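Putative exported protein (Burkholderia pseudomallei, PDB 4JGB) is of unknown function but has an NAD(P)-binding Rossmann-type fold and may act as an NAD(P)-dependent oxidoreductase. Local coordinates at residues G163-R168 and Y191-V196. Residues are numbered along the deposited sequence; the frame is centred on the assembly and turned at random.
Sequences GERTGR and YAIAFV
Ile-193 reaches from helix 188-201 of this Rossmann-type fold into the curve of the 163-168 loop, which links strands 159-161 and 170-172, and its CD1 methyl settles between Arg-165 and Gly-167. The isoleucine is stretched to full length: CG1 stands anti to the carbonyl carbon, and chi2 of 180° carries CD1 straight on toward the loop. There it meets Gly-167 CA at 3.7 Å. With no side chain at Gly-167, the methyl packs directly on the backbone; the residue also has a positive phi (74°), a conformation glycine adopts easily. Arg-165 also packs on this methyl; it runs extended from CG to NE and crosses Ile-193 at about a right angle. Its CG touches Ile-193 CD1 at 3.8 Å and the guanidinium face continues that surface, while NH2 makes a salt bridge with Glu-24 of helix 16-27. Asp-190, in the same helix as Ile-193, accepts hydrogen bonds from the backbone N of both Thr-166 and Gly-167 through its OD1, holding the loop against the helix. Thr-166 OG1 closes an ST turn by accepting from Arg-168 N at 2.9 Å. The same Ile-193 methyl also lies over one face of the Arg-165 guanidinium, 3.9 Å above its plane and displaced toward the rim.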
loop_
_atom_site.group_PDB
_atom_site.type_symbol
_atom_site.label_atom_id
_atom_site.label_comp_id
_atom_site.label_asym_id
_atom_site.label_seq_id
_atom_site.Cartn_x
_atom_site.Cartn_y
_atom_site.Cartn_z
ATOM N N GLY A 163 7.062 -14.161 -7.499
ATOM C CA GLY A 163 8.444 -14.523 -7.783
ATOM C C GLY A 163 9.100 -15.175 -6.576
ATOM O O GLY A 163 8.495 -16.005 -5.932
ATOM N N GLU A 164 10.333 -14.786 -6.248
ATOM C CA GLU A 164 11.031 -15.432 -5.127
ATOM C C GLU A 164 10.775 -14.710 -3.792
ATOM O O GLU A 164 10.686 -13.500 -3.753
ATOM C CB GLU A 164 12.537 -15.538 -5.440
ATOM N N ARG A 165 10.602 -15.461 -2.705
ATOM C CA ARG A 165 10.567 -14.893 -1.372
ATOM C C ARG A 165 12.012 -14.958 -0.862
ATOM O O ARG A 165 12.451 -15.994 -0.372
ATOM C CB ARG A 165 9.595 -15.690 -0.491
ATOM C CG ARG A 165 9.218 -15.023 0.819
ATOM C CD ARG A 165 8.346 -15.879 1.749
ATOM N NE ARG A 165 8.026 -15.126 2.977
ATOM C CZ ARG A 165 8.723 -15.232 4.102
ATOM N NH1 ARG A 165 9.738 -16.078 4.168
ATOM N NH2 ARG A 165 8.410 -14.526 5.165
ATOM N N THR A 166 12.785 -13.891 -1.027
ATOM C CA THR A 166 14.209 -13.942 -0.625
ATOM C C THR A 166 14.484 -13.184 0.676
ATOM O O THR A 166 15.451 -13.489 1.409
ATOM C CB THR A 166 15.132 -13.327 -1.690
ATOM O OG1 THR A 166 14.990 -11.905 -1.669
ATOM C CG2 THR A 166 14.828 -13.891 -3.110
ATOM N N GLY A 167 13.674 -12.147 0.916
ATOM C CA GLY A 167 13.865 -11.266 2.070
ATOM C C GLY A 167 15.050 -10.334 1.883
ATOM O O GLY A 167 15.477 -9.681 2.845
ATOM N N ARG A 168 15.568 -10.280 0.648
ATOM C CA ARG A 168 16.711 -9.437 0.282
ATOM C C ARG A 168 16.340 -8.443 -0.831
ATOM O O ARG A 168 16.080 -8.827 -1.968
ATOM C CB ARG A 168 17.923 -10.291 -0.126
ATOM C CG ARG A 168 18.468 -11.171 1.008
ATOM C CD ARG A 168 19.705 -11.988 0.621
ATOM N NE ARG A 168 19.504 -12.783 -0.597
ATOM C CZ ARG A 168 19.067 -14.053 -0.637
ATOM N NH1 ARG A 168 18.782 -14.715 0.484
ATOM N NH2 ARG A 168 18.926 -14.681 -1.812
ATOM N N TYR A 191 7.915 -7.736 -1.858
ATOM C CA TYR A 191 7.189 -6.490 -1.562
ATOM C C TYR A 191 6.361 -6.634 -0.274
ATOM O O TYR A 191 6.357 -5.733 0.595
ATOM C CB TYR A 191 6.304 -6.073 -2.742
ATOM C CG TYR A 191 5.433 -4.870 -2.436
ATOM C CD1 TYR A 191 5.878 -3.566 -2.709
ATOM C CD2 TYR A 191 4.124 -5.040 -1.939
ATOM C CE1 TYR A 191 5.057 -2.466 -2.445
ATOM C CE2 TYR A 191 3.309 -3.947 -1.652
ATOM C CZ TYR A 191 3.777 -2.674 -1.907
ATOM O OH TYR A 191 2.952 -1.603 -1.651
ATOM N N ALA A 192 5.706 -7.783 -0.124
ATOM C CA ALA A 192 4.944 -8.070 1.089
ATOM C C ALA A 192 5.876 -8.112 2.355
ATOM O O ALA A 192 5.538 -7.572 3.412
ATOM C CB ALA A 192 4.156 -9.375 0.917
ATOM N N ILE A 193 7.046 -8.735 2.247
ATOM C CA ILE A 193 8.034 -8.628 3.352
ATOM C C ILE A 193 8.269 -7.143 3.694
ATOM O O ILE A 193 8.113 -6.758 4.830
ATOM C CB ILE A 193 9.362 -9.381 3.067
ATOM C CG1 ILE A 193 9.072 -10.900 2.926
ATOM C CG2 ILE A 193 10.391 -9.073 4.181
ATOM C CD1 ILE A 193 10.237 -11.827 2.650
ATOM N N ALA A 194 8.654 -6.336 2.715
ATOM C CA ALA A 194 8.854 -4.895 2.917
ATOM C C ALA A 194 7.679 -4.168 3.578
ATOM O O ALA A 194 7.877 -3.341 4.495
ATOM C CB ALA A 194 9.236 -4.201 1.610
ATOM N N PHE A 195 6.466 -4.491 3.123
ATOM C CA PHE A 195 5.264 -3.749 3.463
ATOM C C PHE A 195 4.972 -4.041 4.931
ATOM O O PHE A 195 4.777 -3.115 5.746
ATOM C CB PHE A 195 4.101 -4.203 2.541
ATOM C CG PHE A 195 2.830 -3.394 2.669
ATOM C CD1 PHE A 195 1.917 -3.639 3.701
ATOM C CD2 PHE A 195 2.493 -2.451 1.698
ATOM C CE1 PHE A 195 0.720 -2.937 3.774
ATOM C CE2 PHE A 195 1.288 -1.743 1.783
ATOM C CZ PHE A 195 0.397 -2.005 2.814
ATOM N N VAL A 196 4.999 -5.329 5.277
ATOM C CA VAL A 196 4.743 -5.746 6.660
ATOM C C VAL A 196 5.908 -5.328 7.604
ATOM O O VAL A 196 5.666 -4.991 8.767
ATOM C CB VAL A 196 4.446 -7.273 6.738
ATOM C CG1 VAL A 196 4.352 -7.722 8.188
ATOM C CG2 VAL A 196 3.154 -7.651 5.980
#